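Local atomic coordinates of 2-oxo-1,2-dihydroquinoline 8-monooxygenase, oxygenase component (Pseudomonas putida, PDB entry 1Z02), a protein that probably hydroxylates 2-oxoquinoline at position 8, as the oxygenase component of a Rieske-type monooxygenase that carries a [2Fe-2S] cluster and a mononuclear iron. Residues C84-V89 against H108-D113; V89-K94 against I103-H108; G207-A212 against Y318-D323; T294-P299 against I395-L400. One frame throughout, in Å; residues are numbered along the deposited sequence.

Contact 1 (C84-V89 against H108-D113). With FES (Fe2/s2 (inorganic) cluster), chain H.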
loop_
_atom_site.group_PDB
_atom_site.type_symbol
_atom_site.label_atom_id
_atom_site.label_comp_id
_atom_site.label_asym_id
_atom_site.label_seq_id
_atom_site.Cartn_x
_atom_site.Cartn_y
_atom_site.Cartn_z
ATOM N N CYS A 84 -8.513 22.203 -9.699
ATOM C CA CYS A 84 -8.941 23.560 -9.399
ATOM C C CYS A 84 -7.763 24.314 -8.795
ATOM O O CYS A 84 -7.060 23.765 -7.943
ATOM C CB CYS A 84 -10.102 23.537 -8.409
ATOM S SG CYS A 84 -10.735 25.193 -8.041
ATOM N N LEU A 85 -7.567 25.561 -9.242
ATOM C CA LEU A 85 -6.481 26.439 -8.780
ATOM C C LEU A 85 -6.649 26.844 -7.345
ATOM O O LEU A 85 -5.680 27.213 -6.686
ATOM C CB LEU A 85 -6.457 27.768 -9.525
ATOM C CG LEU A 85 -6.733 27.899 -10.993
ATOM C CD1 LEU A 85 -6.655 29.347 -11.447
ATOM C CD2 LEU A 85 -5.753 27.049 -11.676
ATOM N N HIS A 86 -7.891 26.859 -6.881
ATOM C CA HIS A 86 -8.135 27.267 -5.519
ATOM C C HIS A 86 -7.488 26.305 -4.543
ATOM O O HIS A 86 -6.440 26.613 -3.976
ATOM C CB HIS A 86 -9.632 27.360 -5.216
ATOM C CG HIS A 86 -9.924 28.005 -3.897
ATOM N ND1 HIS A 86 -11.054 27.723 -3.155
ATOM C CD2 HIS A 86 -9.228 28.915 -3.175
ATOM C CE1 HIS A 86 -11.037 28.424 -2.041
ATOM N NE2 HIS A 86 -9.937 29.159 -2.025
ATOM N N ARG A 87 -8.106 25.141 -4.352
ATOM C CA ARG A 87 -7.575 24.163 -3.413
ATOM C C ARG A 87 -7.343 22.748 -3.950
ATOM O O ARG A 87 -7.443 21.769 -3.213
ATOM C CB ARG A 87 -8.444 24.149 -2.153
ATOM C CG ARG A 87 -8.565 25.545 -1.553
ATOM C CD ARG A 87 -9.090 25.545 -0.138
ATOM N NE ARG A 87 -8.163 24.882 0.773
ATOM C CZ ARG A 87 -8.230 24.964 2.096
ATOM N NH1 ARG A 87 -7.345 24.320 2.839
ATOM N NH2 ARG A 87 -9.176 25.692 2.671
ATOM N N GLY A 88 -7.035 22.667 -5.244
ATOM C CA GLY A 88 -6.676 21.407 -5.885
ATOM C C GLY A 88 -7.638 20.257 -6.070
ATOM O O GLY A 88 -7.209 19.126 -6.324
ATOM N N VAL A 89 -8.926 20.538 -5.929
ATOM C CA VAL A 89 -9.963 19.544 -6.110
ATOM C C VAL A 89 -10.057 19.178 -7.583
ATOM O O VAL A 89 -9.843 20.020 -8.464
ATOM C CB VAL A 89 -11.326 20.101 -5.652
ATOM C CG1 VAL A 89 -12.443 19.200 -6.093
ATOM C CG2 VAL A 89 -11.343 20.251 -4.147
ATOM N N HIS A 108 -16.094 25.540 -4.244
ATOM C CA HIS A 108 -16.422 26.951 -4.038
ATOM C C HIS A 108 -16.842 27.678 -5.309
ATOM O O HIS A 108 -17.095 28.880 -5.283
ATOM C CB HIS A 108 -15.242 27.694 -3.416
ATOM C CG HIS A 108 -14.785 27.124 -2.112
ATOM N ND1 HIS A 108 -13.743 26.227 -2.012
ATOM C CD2 HIS A 108 -15.234 27.317 -0.851
ATOM C CE1 HIS A 108 -13.572 25.892 -0.747
ATOM N NE2 HIS A 108 -14.465 26.539 -0.021
ATOM N N GLY A 109 -16.882 26.970 -6.429
ATOM C CA GLY A 109 -17.323 27.606 -7.654
ATOM C C GLY A 109 -16.339 28.320 -8.555
ATOM O O GLY A 109 -16.771 29.121 -9.398
ATOM N N PHE A 110 -15.042 28.073 -8.382
ATOM C CA PHE A 110 -14.058 28.688 -9.265
ATOM C C PHE A 110 -14.521 28.202 -10.633
ATOM O O PHE A 110 -14.768 27.012 -10.822
ATOM C CB PHE A 110 -12.651 28.174 -8.960
ATOM C CG PHE A 110 -11.853 29.072 -8.039
ATOM C CD1 PHE A 110 -12.400 29.532 -6.839
ATOM C CD2 PHE A 110 -10.545 29.440 -8.373
ATOM C CE1 PHE A 110 -11.650 30.356 -5.976
ATOM C CE2 PHE A 110 -9.787 30.256 -7.530
ATOM C CZ PHE A 110 -10.337 30.718 -6.325
ATOM N N THR A 111 -14.666 29.121 -11.580
ATOM C CA THR A 111 -15.162 28.751 -12.903
ATOM C C THR A 111 -14.171 29.047 -14.017
ATOM O O THR A 111 -13.570 30.126 -14.067
ATOM C CB THR A 111 -16.496 29.469 -13.183
ATOM O OG1 THR A 111 -17.408 29.215 -12.105
ATOM C CG2 THR A 111 -17.104 28.964 -14.465
ATOM N N PHE A 112 -14.011 28.084 -14.919
ATOM C CA PHE A 112 -13.050 28.236 -16.003
ATOM C C PHE A 112 -13.653 28.152 -17.396
ATOM O O PHE A 112 -14.622 27.424 -17.630
ATOM C CB PHE A 112 -11.937 27.190 -15.860
ATOM C CG PHE A 112 -11.382 27.103 -14.472
ATOM C CD1 PHE A 112 -11.932 26.228 -13.548
ATOM C CD2 PHE A 112 -10.348 27.937 -14.071
ATOM C CE1 PHE A 112 -11.464 26.186 -12.236
ATOM C CE2 PHE A 112 -9.872 27.905 -12.765
ATOM C CZ PHE A 112 -10.431 27.027 -11.843
ATOM N N ASP A 113 -13.067 28.913 -18.314
ATOM C CA ASP A 113 -13.515 28.939 -19.698
ATOM C C ASP A 113 -12.994 27.690 -20.402
ATOM O O ASP A 113 -11.800 27.410 -20.375
ATOM C CB ASP A 113 -12.983 30.187 -20.391
ATOM C CG ASP A 113 -13.505 30.321 -21.790
ATOM O OD1 ASP A 113 -14.696 30.254 -21.994
ATOM O OD2 ASP A 113 -12.750 30.491 -22.724
HETATM FE FE1 FES H . -12.445 26.002 -4.013
HETATM FE FE2 FES H . -12.278 24.605 -6.246
HETATM S S1 FES H . -13.381 26.437 -5.928
HETATM S S2 FES H . -11.371 24.039 -4.318
#
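The irregular loop 84-89 faces the start of strand 110-113 with His86 and Phe110 nearest, their CA atoms 7.2 Å apart, and the two segments close round the [2Fe-2S] cluster of a Rieske domain. His86 and His108 each bind the histidine-bound iron, FE1, through ND1 at 2.4 Å, while Cys84 SG binds FE2 together with Cys105. The imidazoles form an offset edge-to-face pair, planes at 79°, the edge of His86 turned to the face of His108. Both NE2 atoms are hydrogen-bonded by aspartates of the second subunit, Asp391 for His86 and Asp218 for His108, which ties the cluster to the neighbouring subunit. CB of His86 lies over the centre of the Phe110 ring, 3.5 Å from its centroid; with CG anti to the backbone N (chi1 -170°), the imidazole is carried on to FE1, near parallel to the Phe110 ring but slid toward its rim. Phe110 CE1 lies over one face of the His86 imidazole and Arg87 CG over the opposite face. Leu85 CG packs 3.6 Å from Phe112 CE2.

Contact 2 (V89-K94 against I103-H108). With FES (Fe2/s2 (inorganic) cluster), chain H.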
loop_
_atom_site.group_PDB
_atom_site.type_symbol
_atom_site.label_atom_id
_atom_site.label_comp_id
_atom_site.label_asym_id
_atom_site.label_seq_id
_atom_site.Cartn_x
_atom_site.Cartn_y
_atom_site.Cartn_z
ATOM N N VAL A 89 -8.926 20.538 -5.929
ATOM C CA VAL A 89 -9.963 19.544 -6.110
ATOM C C VAL A 89 -10.057 19.178 -7.583
ATOM O O VAL A 89 -9.843 20.020 -8.464
ATOM C CB VAL A 89 -11.326 20.101 -5.652
ATOM C CG1 VAL A 89 -12.443 19.200 -6.093
ATOM C CG2 VAL A 89 -11.343 20.251 -4.147
ATOM N N ARG A 90 -10.374 17.914 -7.840
ATOM C CA ARG A 90 -10.547 17.399 -9.193
ATOM C C ARG A 90 -11.949 17.823 -9.647
ATOM O O ARG A 90 -12.956 17.401 -9.063
ATOM C CB ARG A 90 -10.429 15.871 -9.172
ATOM C CG ARG A 90 -9.487 15.317 -10.215
ATOM C CD ARG A 90 -8.849 13.987 -9.856
ATOM N NE ARG A 90 -9.584 13.182 -8.888
ATOM C CZ ARG A 90 -9.211 11.956 -8.524
ATOM N NH1 ARG A 90 -9.913 11.270 -7.625
ATOM N NH2 ARG A 90 -8.137 11.404 -9.075
ATOM N N LEU A 91 -12.012 18.664 -10.674
ATOM C CA LEU A 91 -13.284 19.159 -11.184
ATOM C C LEU A 91 -14.232 18.060 -11.654
ATOM O O LEU A 91 -15.447 18.174 -11.491
ATOM C CB LEU A 91 -13.046 20.136 -12.345
ATOM C CG LEU A 91 -12.059 21.284 -12.095
ATOM C CD1 LEU A 91 -11.826 22.026 -13.405
ATOM C CD2 LEU A 91 -12.600 22.228 -11.037
ATOM N N SER A 92 -13.669 16.998 -12.227
ATOM C CA SER A 92 -14.438 15.880 -12.757
ATOM C C SER A 92 -15.151 15.004 -11.733
ATOM O O SER A 92 -16.008 14.221 -12.104
ATOM C CB SER A 92 -13.525 14.984 -13.605
ATOM O OG SER A 92 -12.589 14.300 -12.792
ATOM N N GLU A 93 -14.815 15.122 -10.455
ATOM C CA GLU A 93 -15.449 14.260 -9.462
ATOM C C GLU A 93 -16.942 14.503 -9.313
ATOM O O GLU A 93 -17.698 13.601 -8.967
ATOM C CB GLU A 93 -14.741 14.404 -8.114
ATOM C CG GLU A 93 -13.433 13.631 -8.071
ATOM C CD GLU A 93 -12.882 13.472 -6.683
ATOM O OE1 GLU A 93 -13.663 13.146 -5.771
ATOM O OE2 GLU A 93 -11.667 13.652 -6.505
ATOM N N LYS A 94 -17.369 15.732 -9.559
ATOM C CA LYS A 94 -18.783 16.063 -9.474
ATOM C C LYS A 94 -19.045 17.127 -10.533
ATOM O O LYS A 94 -19.054 18.319 -10.245
ATOM C CB LYS A 94 -19.130 16.586 -8.085
ATOM C CG LYS A 94 -20.613 16.642 -7.880
ATOM C CD LYS A 94 -21.008 17.141 -6.527
ATOM C CE LYS A 94 -22.527 17.176 -6.479
ATOM N NZ LYS A 94 -23.075 17.815 -5.262
ATOM N N ILE A 103 -16.861 25.434 -17.055
ATOM C CA ILE A 103 -16.927 24.290 -16.154
ATOM C C ILE A 103 -16.538 24.866 -14.799
ATOM O O ILE A 103 -15.573 25.625 -14.694
ATOM C CB ILE A 103 -15.961 23.124 -16.542
ATOM C CG1 ILE A 103 -16.208 21.944 -15.592
ATOM C CG2 ILE A 103 -14.501 23.581 -16.491
ATOM C CD1 ILE A 103 -15.408 20.722 -15.864
ATOM N N SER A 104 -17.299 24.537 -13.763
ATOM C CA SER A 104 -17.000 25.069 -12.449
ATOM C C SER A 104 -16.540 24.009 -11.483
ATOM O O SER A 104 -16.802 22.820 -11.671
ATOM C CB SER A 104 -18.230 25.755 -11.866
ATOM O OG SER A 104 -18.668 26.804 -12.708
ATOM N N CYS A 105 -15.835 24.449 -10.446
ATOM C CA CYS A 105 -15.384 23.535 -9.420
ATOM C C CYS A 105 -16.583 23.393 -8.498
ATOM O O CYS A 105 -17.226 24.390 -8.150
ATOM C CB CYS A 105 -14.202 24.111 -8.653
ATOM S SG CYS A 105 -13.677 23.054 -7.288
ATOM N N TRP A 106 -16.884 22.156 -8.116
ATOM C CA TRP A 106 -18.021 21.865 -7.255
ATOM C C TRP A 106 -17.840 22.229 -5.787
ATOM O O TRP A 106 -18.746 22.014 -4.982
ATOM C CB TRP A 106 -18.392 20.380 -7.348
ATOM C CG TRP A 106 -17.225 19.447 -7.197
ATOM C CD1 TRP A 106 -16.347 19.070 -8.170
ATOM C CD2 TRP A 106 -16.823 18.762 -6.007
ATOM N NE1 TRP A 106 -15.424 18.184 -7.665
ATOM C CE2 TRP A 106 -15.697 17.976 -6.339
ATOM C CE3 TRP A 106 -17.311 18.728 -4.695
ATOM C CZ2 TRP A 106 -15.045 17.170 -5.395
ATOM C CZ3 TRP A 106 -16.659 17.924 -3.757
ATOM C CH2 TRP A 106 -15.544 17.155 -4.116
ATOM N N TYR A 107 -16.685 22.767 -5.421
ATOM C CA TYR A 107 -16.489 23.130 -4.030
ATOM C C TYR A 107 -16.903 24.582 -3.794
ATOM O O TYR A 107 -17.957 24.829 -3.219
ATOM C CB TYR A 107 -15.038 22.903 -3.599
ATOM C CG TYR A 107 -14.846 22.883 -2.094
ATOM C CD1 TYR A 107 -13.588 22.687 -1.532
ATOM C CD2 TYR A 107 -15.921 23.079 -1.233
ATOM C CE1 TYR A 107 -13.407 22.691 -0.152
ATOM C CE2 TYR A 107 -15.750 23.086 0.138
ATOM C CZ TYR A 107 -14.497 22.896 0.675
ATOM O OH TYR A 107 -14.340 22.936 2.044
ATOM N N HIS A 108 -16.094 25.540 -4.244
ATOM C CA HIS A 108 -16.422 26.951 -4.038
ATOM C C HIS A 108 -16.842 27.678 -5.309
ATOM O O HIS A 108 -17.095 28.880 -5.283
ATOM C CB HIS A 108 -15.242 27.694 -3.416
ATOM C CG HIS A 108 -14.785 27.124 -2.112
ATOM N ND1 HIS A 108 -13.743 26.227 -2.012
ATOM C CD2 HIS A 108 -15.234 27.317 -0.851
ATOM C CE1 HIS A 108 -13.572 25.892 -0.747
ATOM N NE2 HIS A 108 -14.465 26.539 -0.021
HETATM FE FE1 FES H . -12.445 26.002 -4.013
HETATM FE FE2 FES H . -12.278 24.605 -6.246
HETATM S S1 FES H . -13.381 26.437 -5.928
HETATM S S2 FES H . -11.371 24.039 -4.318
HETATM O O HOH W 1 -17.166 20.365 -12.430
HETATM O O HOH W 2 -20.817 20.281 -5.055
#
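Arg90 O is gripped from opposite faces of its carbonyl plane, by Trp106 NE1 at 2.9 Å and by the backbone Glu93 N at 3.3 Å. The indole bond is nearly straight, 164° at the hydrogen, and lies in the ring plane of Trp106. It links the two cluster-binding loops of the Rieske domain, one following strand 76-81 and the other leaving strand 102-104. Trp106 CG sits between its backbone N and carbonyl carbon (chi1 49°), which slots the indole between Val89 and Lys94: Val89 CG1 comes obliquely to 3.4 Å from Trp106 CZ2, and Lys94 CB lies over a face, in a CH-pi contact with the five-membered ring. Replacing Trp106 by alanine would probably leave Arg90 O without its indole donor and open a gap between Val89 and Lys94. Arg90 holds Glu93 OE2 side-on through NE and NH1, a salt bridge within the loop. A water donates to both Leu91 O and Ser104 O, joining the backbones. Leu91 packs against Cys105, whose SG binds FE2 at 2.3 Å, with Leu91 CD2 tighter than usual at 3.4 Å from Cys105 CB.

Contact 3 (G207-A212 against Y318-D323); sequences GNWRIA and YVPITD
Trp209 and Pro320 carry the apolar packing, lying side by side, with Pro320 CB 3.6 Å from Trp209 CD1 and Pro320 CG over one face of the indole; Arg210 CG covers the opposite face. With CG between the backbone N and the carbonyl carbon (chi1 75°), the indole of Trp209, the first residue of helix 209-216, lies beside Pro320, and its NE1 is hydrogen-bonded to Ala36 O. Losing the indole to an alanine would probably leave Pro320 without its flat partner and Ala36 O without this donor. One helical turn on, Ala212 CB meets Tyr318 CD2 at 3.9 Å, while the phenol hydroxyl turns to Glu316. A water bridges the segments, accepting from Trp209 N at 3.0 Å and donating to Thr322 O. Asn208 occupies the N-cap position. The arrangement is a helix start packed against strand 313-320 and the loop after it in the Bet v 1-like catalytic domain, where the Tyr318 side chain stands about 9 Å from the mononuclear iron.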
loop_
_atom_site.group_PDB
_atom_site.type_symbol
_atom_site.label_atom_id
_atom_site.label_comp_id
_atom_site.label_asym_id
_atom_site.label_seq_id
_atom_site.Cartn_x
_atom_site.Cartn_y
_atom_site.Cartn_z
ATOM N N GLY A 207 1.794 -1.776 -14.353
ATOM C CA GLY A 207 3.219 -1.755 -14.603
ATOM C C GLY A 207 3.526 -0.551 -15.475
ATOM O O GLY A 207 2.615 0.084 -16.010
ATOM N N ASN A 208 4.812 -0.260 -15.634
ATOM C CA ASN A 208 5.265 0.875 -16.436
ATOM C C ASN A 208 4.953 0.715 -17.925
ATOM O O ASN A 208 5.009 -0.396 -18.457
ATOM C CB ASN A 208 6.769 1.063 -16.251
ATOM C CG ASN A 208 7.291 2.267 -16.994
ATOM O OD1 ASN A 208 7.085 3.406 -16.573
ATOM N ND2 ASN A 208 7.964 2.021 -18.115
ATOM N N TRP A 209 4.648 1.833 -18.587
ATOM C CA TRP A 209 4.300 1.836 -20.006
ATOM C C TRP A 209 5.346 1.321 -20.999
ATOM O O TRP A 209 4.987 0.673 -21.984
ATOM C CB TRP A 209 3.865 3.242 -20.446
ATOM C CG TRP A 209 4.994 4.224 -20.593
ATOM C CD1 TRP A 209 5.591 4.945 -19.603
ATOM C CD2 TRP A 209 5.675 4.565 -21.809
ATOM N NE1 TRP A 209 6.607 5.716 -20.125
ATOM C CE2 TRP A 209 6.680 5.502 -21.475
ATOM C CE3 TRP A 209 5.537 4.165 -23.146
ATOM C CZ2 TRP A 209 7.544 6.052 -22.437
ATOM C CZ3 TRP A 209 6.397 4.712 -24.099
ATOM C CH2 TRP A 209 7.390 5.645 -23.736
ATOM N N ARG A 210 6.620 1.620 -20.760
ATOM C CA ARG A 210 7.688 1.196 -21.659
ATOM C C ARG A 210 7.757 -0.318 -21.793
ATOM O O ARG A 210 7.940 -0.847 -22.884
ATOM C CB ARG A 210 9.036 1.731 -21.159
ATOM C CG ARG A 210 9.134 3.242 -21.098
ATOM C CD ARG A 210 10.357 3.710 -20.307
ATOM N NE ARG A 210 10.255 3.388 -18.883
ATOM C CZ ARG A 210 11.159 3.728 -17.971
ATOM N NH1 ARG A 210 10.974 3.387 -16.704
ATOM N NH2 ARG A 210 12.240 4.414 -18.325
ATOM N N ILE A 211 7.607 -1.017 -20.674
ATOM C CA ILE A 211 7.666 -2.473 -20.674
ATOM C C ILE A 211 6.510 -3.056 -21.483
ATOM O O ILE A 211 6.654 -4.077 -22.140
ATOM C CB ILE A 211 7.605 -3.020 -19.238
ATOM C CG1 ILE A 211 8.798 -2.489 -18.437
ATOM C CG2 ILE A 211 7.601 -4.535 -19.242
ATOM C CD1 ILE A 211 10.183 -2.733 -19.086
ATOM N N ALA A 212 5.356 -2.405 -21.416
ATOM C CA ALA A 212 4.187 -2.849 -22.153
ATOM C C ALA A 212 4.362 -2.560 -23.647
ATOM O O ALA A 212 4.070 -3.404 -24.487
ATOM C CB ALA A 212 2.942 -2.135 -21.625
ATOM N N TYR A 318 0.012 2.577 -25.291
ATOM C CA TYR A 318 0.371 2.156 -23.941
ATOM C C TYR A 318 0.557 3.495 -23.238
ATOM O O TYR A 318 1.670 3.913 -22.916
ATOM C CB TYR A 318 1.673 1.342 -23.980
ATOM C CG TYR A 318 1.719 0.369 -25.152
ATOM C CD1 TYR A 318 2.116 0.791 -26.416
ATOM C CD2 TYR A 318 1.296 -0.954 -25.012
ATOM C CE1 TYR A 318 2.085 -0.074 -27.510
ATOM C CE2 TYR A 318 1.266 -1.833 -26.107
ATOM C CZ TYR A 318 1.661 -1.380 -27.350
ATOM O OH TYR A 318 1.623 -2.221 -28.441
ATOM N N VAL A 319 -0.569 4.175 -23.045
ATOM C CA VAL A 319 -0.590 5.503 -22.453
ATOM C C VAL A 319 -0.214 5.545 -20.985
ATOM O O VAL A 319 -0.886 4.958 -20.140
ATOM C CB VAL A 319 -1.972 6.156 -22.630
ATOM C CG1 VAL A 319 -1.910 7.620 -22.182
ATOM C CG2 VAL A 319 -2.423 6.036 -24.108
ATOM N N PRO A 320 0.875 6.245 -20.659
ATOM C CA PRO A 320 1.276 6.317 -19.253
ATOM C C PRO A 320 0.252 7.068 -18.421
ATOM O O PRO A 320 -0.287 8.094 -18.855
ATOM C CB PRO A 320 2.637 7.018 -19.306
ATOM C CG PRO A 320 2.593 7.802 -20.560
ATOM C CD PRO A 320 1.839 6.937 -21.533
ATOM N N ILE A 321 -0.049 6.525 -17.243
ATOM C CA ILE A 321 -0.998 7.143 -16.328
ATOM C C ILE A 321 -0.148 7.750 -15.216
ATOM O O ILE A 321 -0.223 8.952 -14.939
ATOM C CB ILE A 321 -1.968 6.100 -15.748
ATOM C CG1 ILE A 321 -2.831 5.527 -16.872
ATOM C CG2 ILE A 321 -2.844 6.748 -14.676
ATOM C CD1 ILE A 321 -3.719 4.394 -16.451
ATOM N N THR A 322 0.646 6.890 -14.580
ATOM C CA THR A 322 1.592 7.302 -13.551
ATOM C C THR A 322 2.860 6.610 -14.037
ATOM O O THR A 322 2.932 6.190 -15.198
ATOM C CB THR A 322 1.224 6.799 -12.124
ATOM O OG1 THR A 322 1.185 5.368 -12.104
ATOM C CG2 THR A 322 -0.114 7.369 -11.682
ATOM N N ASP A 323 3.867 6.489 -13.188
ATOM C CA ASP A 323 5.083 5.824 -13.621
ATOM C C ASP A 323 5.001 4.309 -13.465
ATOM O O ASP A 323 5.932 3.602 -13.835
ATOM C CB ASP A 323 6.286 6.375 -12.859
ATOM C CG ASP A 323 6.194 6.132 -11.366
ATOM O OD1 ASP A 323 5.073 6.034 -10.831
ATOM O OD2 ASP A 323 7.255 6.054 -10.729
HETATM O O HOH W 3 3.516 4.048 -16.945
HETATM O O HOH W 4 8.952 2.692 -14.291
#

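Contact 4 (T294-P299 against I395-L400); sequences TSVVLP and ITWRKL
Val296 packs over one face of the Trp397 indole. Val296 CG2 makes a CH-pi contact, 4.1 Å from the centroid of the six-membered ring and 17° off its normal, and Val296 CG1 lies 3.9 Å from Trp397 CE3. The two side chains cross at about a right angle. At the rim of the same ring the partners are backbone: Leu298 N lies in its plane, 3.9 Å from Trp397 CZ3, and Pro299 C approaches Trp397 CH2. Apolar contacts of Leu298 complete the seam, CD2 at 4.0 Å from Trp397 CH2 and, as an aliphatic pair, Leu298 CG at 4.4 Å from Leu400 CD1. Leu298 reaches the helix because CG lies anti to its own carbonyl carbon (chi1 -82°), and a cis peptide follows it before Pro299. No hydrogen bond crosses between the segments; Trp397 NE1 is hydrogen-bonded to Tyr33 OH. Helix 392-404 thus covers strand 293-297 of the seven-stranded antiparallel sheet, where Met262 of the adjacent strand 261-264 also touches Trp397 and Leu400, and Phe217 meets the indole edge-to-face.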
loop_
_atom_site.group_PDB
_atom_site.type_symbol
_atom_site.label_atom_id
_atom_site.label_comp_id
_atom_site.label_asym_id
_atom_site.label_seq_id
_atom_site.Cartn_x
_atom_site.Cartn_y
_atom_site.Cartn_z
ATOM N N THR A 294 4.643 -5.034 -38.494
ATOM C CA THR A 294 4.569 -4.144 -37.345
ATOM C C THR A 294 5.546 -2.982 -37.419
ATOM O O THR A 294 6.663 -3.108 -37.926
ATOM C CB THR A 294 4.855 -4.904 -36.031
ATOM O OG1 THR A 294 6.075 -5.647 -36.164
ATOM C CG2 THR A 294 3.718 -5.843 -35.708
ATOM N N SER A 295 5.106 -1.847 -36.897
ATOM C CA SER A 295 5.921 -0.642 -36.853
ATOM C C SER A 295 5.531 0.108 -35.583
ATOM O O SER A 295 4.458 -0.125 -35.022
ATOM C CB SER A 295 5.662 0.231 -38.088
ATOM O OG SER A 295 4.287 0.541 -38.239
ATOM N N VAL A 296 6.405 0.997 -35.123
ATOM C CA VAL A 296 6.126 1.772 -33.922
ATOM C C VAL A 296 6.641 3.204 -34.067
ATOM O O VAL A 296 7.741 3.438 -34.562
ATOM C CB VAL A 296 6.750 1.090 -32.660
ATOM C CG1 VAL A 296 8.255 0.982 -32.816
ATOM C CG2 VAL A 296 6.380 1.879 -31.388
ATOM N N VAL A 297 5.821 4.160 -33.648
ATOM C CA VAL A 297 6.174 5.569 -33.723
ATOM C C VAL A 297 5.932 6.255 -32.379
ATOM O O VAL A 297 5.141 5.772 -31.557
ATOM C CB VAL A 297 5.324 6.304 -34.798
ATOM C CG1 VAL A 297 5.587 5.715 -36.171
ATOM C CG2 VAL A 297 3.835 6.200 -34.456
ATOM N N LEU A 298 6.611 7.381 -32.154
ATOM C CA LEU A 298 6.419 8.130 -30.917
ATOM C C LEU A 298 4.964 8.618 -30.904
ATOM O O LEU A 298 4.395 8.902 -31.947
ATOM C CB LEU A 298 7.366 9.345 -30.869
ATOM C CG LEU A 298 8.806 9.086 -30.402
ATOM C CD1 LEU A 298 9.706 10.277 -30.726
ATOM C CD2 LEU A 298 8.798 8.820 -28.915
ATOM N N PRO A 299 4.343 8.717 -29.715
ATOM C CA PRO A 299 4.874 8.473 -28.367
ATOM C C PRO A 299 4.939 7.005 -27.947
ATOM O O PRO A 299 5.242 6.703 -26.790
ATOM C CB PRO A 299 3.923 9.268 -27.479
ATOM C CG PRO A 299 2.615 9.063 -28.151
ATOM C CD PRO A 299 2.970 9.253 -29.636
ATOM N N ILE A 395 15.851 -1.884 -29.035
ATOM C CA ILE A 395 16.964 -0.949 -28.883
ATOM C C ILE A 395 16.830 0.194 -29.889
ATOM O O ILE A 395 16.987 1.367 -29.539
ATOM C CB ILE A 395 18.323 -1.665 -29.063
ATOM C CG1 ILE A 395 18.533 -2.660 -27.911
ATOM C CG2 ILE A 395 19.458 -0.643 -29.121
ATOM C CD1 ILE A 395 19.789 -3.491 -28.023
ATOM N N THR A 396 16.515 -0.144 -31.135
ATOM C CA THR A 396 16.357 0.869 -32.164
ATOM C C THR A 396 15.228 1.819 -31.790
ATOM O O THR A 396 15.304 3.021 -32.057
ATOM C CB THR A 396 16.044 0.234 -33.526
ATOM O OG1 THR A 396 17.118 -0.631 -33.898
ATOM C CG2 THR A 396 15.873 1.311 -34.595
ATOM N N TRP A 397 14.177 1.278 -31.175
ATOM C CA TRP A 397 13.047 2.102 -30.765
ATOM C C TRP A 397 13.450 3.018 -29.614
ATOM O O TRP A 397 13.114 4.203 -29.615
ATOM C CB TRP A 397 11.857 1.209 -30.379
ATOM C CG TRP A 397 10.957 1.768 -29.300
ATOM C CD1 TRP A 397 10.851 1.326 -28.012
ATOM C CD2 TRP A 397 10.063 2.881 -29.416
ATOM N NE1 TRP A 397 9.946 2.095 -27.317
ATOM C CE2 TRP A 397 9.449 3.058 -28.154
ATOM C CE3 TRP A 397 9.721 3.748 -30.465
ATOM C CZ2 TRP A 397 8.516 4.069 -27.910
ATOM C CZ3 TRP A 397 8.793 4.754 -30.221
ATOM C CH2 TRP A 397 8.201 4.904 -28.949
ATOM N N ARG A 398 14.192 2.483 -28.649
ATOM C CA ARG A 398 14.627 3.289 -27.514
ATOM C C ARG A 398 15.497 4.450 -27.971
ATOM O O ARG A 398 15.352 5.568 -27.481
ATOM C CB ARG A 398 15.395 2.435 -26.502
ATOM C CG ARG A 398 14.550 1.368 -25.812
ATOM C CD ARG A 398 15.350 0.714 -24.716
ATOM N NE ARG A 398 14.712 -0.487 -24.196
ATOM C CZ ARG A 398 15.330 -1.360 -23.400
ATOM N NH1 ARG A 398 14.700 -2.439 -22.958
ATOM N NH2 ARG A 398 16.593 -1.149 -23.051
ATOM N N LYS A 399 16.396 4.192 -28.913
ATOM C CA LYS A 399 17.272 5.237 -29.416
ATOM C C LYS A 399 16.507 6.350 -30.122
ATOM O O LYS A 399 16.738 7.525 -29.857
ATOM C CB LYS A 399 18.299 4.651 -30.381
ATOM C CG LYS A 399 19.340 3.768 -29.738
ATOM C CD LYS A 399 20.381 3.370 -30.762
ATOM C CE LYS A 399 21.424 2.445 -30.173
ATOM N NZ LYS A 399 22.496 2.154 -31.170
ATOM N N LEU A 400 15.602 5.987 -31.025
ATOM C CA LEU A 400 14.843 6.990 -31.755
ATOM C C LEU A 400 13.907 7.751 -30.821
ATOM O O LEU A 400 13.670 8.939 -31.006
ATOM C CB LEU A 400 14.055 6.339 -32.903
ATOM C CG LEU A 400 12.728 5.611 -32.657
ATOM C CD1 LEU A 400 11.565 6.593 -32.683
ATOM C CD2 LEU A 400 12.535 4.574 -33.738
#

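Contacts 1 and 2 form one unit, their centres 7 Å apart: they share Val89 and His108, meet through neighbouring strands 102-104 and 110-113, and together enclose the [2Fe-2S] cluster, contact 2 falling within the span of contact 1 along the chain. Contacts 3 and 4 follow later, in the catalytic domain, with centres about 15 Å apart. Their segments alternate in sequence, both reach the seven-stranded sheet, and they touch where Trp209 packs on Pro299. The two pairs lie about 27 to 39 Å apart between centres. Because contacts 1 and 2 also touch the second subunit, the trimer brings each cluster against a neighbouring catalytic domain, consistent with electron transfer between subunits in this family.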